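Local coordinates for protein PTS system, IIabc component (Clostridium difficile, PDB 3IPJ) that is the EIIB domain of a membrane-bound sugar phosphotransferase system permease, probably passing a phosphoryl group through a phosphocysteine intermediate to an incoming sugar, possibly trehalose, at residues Lys54-Phe57 against Gln62-Ile65; Lys15-Asp20 against Leu32-Lys37. All blocks are in the same frame, centred on the assembly; numbering follows the deposited sequence.

Interaction 1: Lys54-Phe57 against Gln62-Ile65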
# COMPACT_ATOMS: atom_id res chain seq x y z
N LYS A 54 10.81 4.21 -1.71
CA LYS A 54 12.25 4.15 -1.40
C LYS A 54 12.82 2.78 -1.81
O LYS A 54 14.04 2.68 -2.20
CB LYS A 54 12.47 4.39 0.08
CG LYS A 54 12.08 5.78 0.53
CD LYS A 54 12.43 5.89 2.01
CE LYS A 54 11.82 7.15 2.66
NZ LYS A 54 12.04 8.47 1.87
N GLY A 55 11.98 1.74 -1.69
CA GLY A 55 12.34 0.41 -2.14
C GLY A 55 11.13 -0.50 -2.01
O GLY A 55 10.04 -0.06 -1.59
N VAL A 56 11.29 -1.75 -2.39
CA VAL A 56 10.20 -2.77 -2.27
C VAL A 56 10.81 -4.06 -1.84
O VAL A 56 11.97 -4.31 -2.19
CB VAL A 56 9.42 -3.03 -3.58
CG1 VAL A 56 8.70 -1.77 -4.00
CG2 VAL A 56 10.31 -3.52 -4.67
N PHE A 57 10.07 -4.85 -1.06
CA PHE A 57 10.50 -6.21 -0.68
C PHE A 57 9.25 -7.08 -0.60
O PHE A 57 8.18 -6.60 -0.16
CB PHE A 57 11.09 -6.24 0.73
CG PHE A 57 12.48 -5.72 0.86
CD1 PHE A 57 13.54 -6.36 0.21
CD2 PHE A 57 12.74 -4.65 1.72
CE1 PHE A 57 14.85 -5.89 0.38
CE2 PHE A 57 14.05 -4.18 1.89
CZ PHE A 57 15.09 -4.79 1.21
N GLN A 62 3.85 -10.89 2.35
CA GLN A 62 3.72 -9.42 2.41
C GLN A 62 4.57 -8.75 1.34
O GLN A 62 5.82 -8.86 1.35
CB GLN A 62 4.20 -8.89 3.77
CG GLN A 62 3.25 -9.16 4.92
CD GLN A 62 3.74 -8.49 6.21
OE1 GLN A 62 3.86 -9.15 7.29
NE2 GLN A 62 4.01 -7.22 6.12
N TYR A 63 3.89 -7.99 0.47
CA TYR A 63 4.55 -7.08 -0.46
C TYR A 63 4.72 -5.68 0.22
O TYR A 63 3.74 -5.00 0.48
CB TYR A 63 3.68 -6.97 -1.72
CG TYR A 63 4.45 -6.43 -2.90
CD1 TYR A 63 5.22 -7.28 -3.67
CD2 TYR A 63 4.44 -5.07 -3.22
CE1 TYR A 63 5.93 -6.82 -4.75
CE2 TYR A 63 5.16 -4.55 -4.29
CZ TYR A 63 5.90 -5.43 -5.06
OH TYR A 63 6.60 -4.99 -6.15
N GLN A 64 5.97 -5.27 0.54
CA GLN A 64 6.20 -4.14 1.40
C GLN A 64 6.76 -3.00 0.53
O GLN A 64 7.71 -3.21 -0.24
CB GLN A 64 7.15 -4.54 2.51
CG GLN A 64 6.63 -5.78 3.21
CD GLN A 64 7.52 -6.20 4.39
OE1 GLN A 64 8.42 -5.45 4.79
NE2 GLN A 64 7.28 -7.40 4.95
N ILE A 65 6.14 -1.82 0.62
CA ILE A 65 6.58 -0.69 -0.14
C ILE A 65 7.07 0.32 0.85
O ILE A 65 6.29 0.78 1.69
CB ILE A 65 5.41 -0.08 -0.87
CG1 ILE A 65 4.82 -1.16 -1.82
CG2 ILE A 65 5.80 1.22 -1.56
CD1 ILE A 65 3.56 -1.73 -1.32

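Interaction 2: Lys15-Asp20 against Leu32-Lys37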
# COMPACT_ATOMS: atom_id res chain seq x y z
N LYS A 15 -2.77 -0.03 -9.02
CA LYS A 15 -2.75 -0.42 -10.39
C LYS A 15 -1.60 -1.41 -10.75
O LYS A 15 -1.79 -2.34 -11.53
CB LYS A 15 -2.61 0.78 -11.26
CG LYS A 15 -2.73 0.41 -12.74
CD LYS A 15 -2.56 1.67 -13.63
CE LYS A 15 -1.27 2.43 -13.22
NZ LYS A 15 -1.25 3.95 -13.29
N ILE A 16 -0.42 -1.20 -10.18
CA ILE A 16 0.64 -2.11 -10.47
C ILE A 16 0.50 -3.49 -9.77
O ILE A 16 0.84 -4.53 -10.34
CB ILE A 16 1.96 -1.44 -10.09
CG1 ILE A 16 2.13 -0.14 -10.90
CG2 ILE A 16 3.13 -2.34 -10.37
CD1 ILE A 16 3.16 0.79 -10.24
N ILE A 17 0.03 -3.50 -8.54
CA ILE A 17 -0.14 -4.76 -7.77
C ILE A 17 -1.34 -5.51 -8.38
O ILE A 17 -1.29 -6.71 -8.59
CB ILE A 17 -0.37 -4.43 -6.29
CG1 ILE A 17 0.88 -3.75 -5.70
CG2 ILE A 17 -0.88 -5.64 -5.46
CD1 ILE A 17 0.64 -3.05 -4.33
N GLY A 18 -2.38 -4.79 -8.74
CA GLY A 18 -3.59 -5.40 -9.27
C GLY A 18 -4.65 -5.33 -8.19
O GLY A 18 -4.47 -5.93 -7.13
N GLU A 19 -5.80 -4.70 -8.46
CA GLU A 19 -6.77 -4.55 -7.38
C GLU A 19 -7.23 -5.90 -6.74
O GLU A 19 -7.36 -6.05 -5.51
CB GLU A 19 -7.99 -3.77 -7.85
CG GLU A 19 -9.01 -3.65 -6.75
CD GLU A 19 -10.46 -3.38 -7.23
OE1 GLU A 19 -10.67 -2.69 -8.30
OE2 GLU A 19 -11.39 -3.87 -6.47
N ASP A 20 -7.50 -6.89 -7.60
CA ASP A 20 -8.04 -8.15 -7.12
C ASP A 20 -6.89 -9.12 -6.75
O ASP A 20 -7.14 -10.27 -6.37
CB ASP A 20 -9.13 -8.73 -8.06
CG ASP A 20 -8.58 -9.43 -9.31
OD1 ASP A 20 -7.34 -9.31 -9.59
OD2 ASP A 20 -9.40 -10.12 -10.03
N LEU A 32 4.14 0.49 3.71
CA LEU A 32 2.81 0.01 3.31
C LEU A 32 2.97 -1.51 3.10
O LEU A 32 3.79 -1.95 2.32
CB LEU A 32 2.43 0.78 2.02
CG LEU A 32 0.96 0.69 1.65
CD1 LEU A 32 0.06 1.44 2.69
CD2 LEU A 32 0.77 1.24 0.21
N ARG A 33 2.18 -2.30 3.82
CA ARG A 33 2.34 -3.73 3.80
C ARG A 33 1.10 -4.37 3.18
O ARG A 33 0.02 -4.32 3.76
CB ARG A 33 2.61 -4.20 5.21
CG ARG A 33 4.01 -3.89 5.70
CD ARG A 33 4.03 -3.96 7.23
NE ARG A 33 5.37 -3.69 7.76
CZ ARG A 33 6.29 -4.63 7.95
NH1 ARG A 33 5.98 -5.92 7.68
NH2 ARG A 33 7.52 -4.31 8.43
N VAL A 34 1.26 -4.95 2.00
CA VAL A 34 0.12 -5.48 1.22
C VAL A 34 0.19 -7.02 1.15
O VAL A 34 1.16 -7.54 0.56
CB VAL A 34 0.17 -4.97 -0.23
CG1 VAL A 34 -1.14 -5.32 -0.96
CG2 VAL A 34 0.41 -3.49 -0.21
N MET A 35 -0.79 -7.72 1.75
CA MET A 35 -0.86 -9.19 1.64
C MET A 35 -1.44 -9.41 0.24
O MET A 35 -2.56 -8.92 -0.05
CB MET A 35 -1.78 -9.78 2.70
CG MET A 35 -1.26 -9.51 4.10
SD MET A 35 0.18 -10.55 4.51
CE MET A 35 -0.62 -11.67 5.63
N VAL A 36 -0.67 -10.08 -0.64
CA VAL A 36 -1.07 -10.28 -2.03
C VAL A 36 -1.33 -11.80 -2.33
O VAL A 36 -0.76 -12.67 -1.70
CB VAL A 36 -0.05 -9.66 -3.01
CG1 VAL A 36 -0.05 -8.11 -2.89
CG2 VAL A 36 1.41 -10.27 -2.83
N LYS A 37 -2.20 -12.06 -3.30
CA LYS A 37 -2.47 -13.40 -3.78
C LYS A 37 -1.31 -14.01 -4.58
O LYS A 37 -0.91 -15.17 -4.38
CB LYS A 37 -3.78 -13.42 -4.59
CG LYS A 37 -4.98 -12.85 -3.77
CD LYS A 37 -6.22 -12.80 -4.61
CE LYS A 37 -7.27 -11.80 -4.10
NZ LYS A 37 -8.49 -11.97 -4.97

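Interaction 1: Lys54-Phe57 against Gln62-Ile65
F57 and Q64 are paired through both of their backbones: Q64 N donates to F57 O at 2.7 Å, and F57 N donates to Q64 O at 3.0 Å. V56 CA lies 3.2 Å from Q64 O in a CA-H...O contact that supplements the amide bond. The same backbone exchange brings the Q64 side chain close, with its CB 3.5 Å from F57 O. From there CG stands beside the backbone N (chi1 -53°) and the chain runs on extended, carrying the amide to R31 of the adjacent strand 31-36, where OE1 is hydrogen-bonded to NH1. These residues form the beta hairpin of strands 55-59 and 62-66 in the antiparallel sheet of the EIIB domain; strand 55-59 lies at the sheet border, while strand 62-66 also bonds to strand 31-36 on its other side. The two short segments run almost exactly antiparallel, their axes 4.9 Å apart at closest approach. V56 and I65 make the next pair, non-hydrogen-bonded, with CA atoms 4.7 Å apart and side chains on the helix-covered face. Packing between them is light: V56 CG1 reaches I65 CG1 at 4.5 Å, while V56 CG2 comes to 4.3 Å from the OH of Y63, itself hydrogen-bonded to D44. Helix 44-48 covers V56 through D44, V47 and E48. On the reverse face, shared by F57 and Q64, the end of the F57 side chain leads away from strand 62-66, and the side chain touches R31.

Interaction 2: Lys15-Asp20 against Leu32-Lys37
I17, in the last turn of helix 5-17, sets its branched side chain against V34 and V36 of strand 31-36, part of the helix-on-sheet packing that builds the EIIB domain, in which helices cover one face of an antiparallel sheet. The apolar contact is divided between two branches. With CG1 beside the backbone N (chi1 -64°), CG2 is left opposite that N and comes to 3.7 Å from CG1 of V36, and these two side chains cross at about a right angle. The other branch is nearly straight (chi2 165°) and sends CD1 to within 4.1 Å of V34 CG2, a tip-to-tip meeting. V34 and V36 alternate with R33 and M35 along the strand, which puts both valines on the side of the helix. The backbones stay well separated, with I17 CA 8.0 Å from V36 CA, and the contact is made by side-chain methyls. I22 touches both I17 and V34, I65 flanks V34, and Y63 and I42 touch V36, continuing this apolar layer on the sheet.

The helix ends at I17. G18 follows, leaving helical angles with a positive phi of 106°, and the I17 carbonyl oxygen accepts a hydrogen bond from ND2 of N21. The chain then turns through E19 and D20 toward the end of the strand.

The polar part lies at the exposed margin. The extended K37 side chain runs across toward the D20 backbone, and a weak hydrogen bond from K37 NZ to D20 O is modelled, although the position of that oxygen is doubtful. No salt bridge accompanies it: D20 OD1 is 5.5 Å from K37 NZ.

Overall arrangement
Interactions 1 and 2, their centres 11 Å apart, meet on the adjacent strands 62-66 and 31-36, where Y63 N lies 2.8 Å from V34 O and I65 N 2.9 Å from L32 O, both probable hydrogen bonds. The helix-covered face runs on from V56 and I65 in interaction 1 to V34 and V36 in interaction 2. The reverse face leads to C28, the predicted phosphocysteine: the Q64 side chain is about 7 Å from that of C28, whereas that of V34 is about 11 Å away. E40, a zinc ligand although no zinc is bound to this chain here, has its side chain about 9 Å from those of both Y63 and V36.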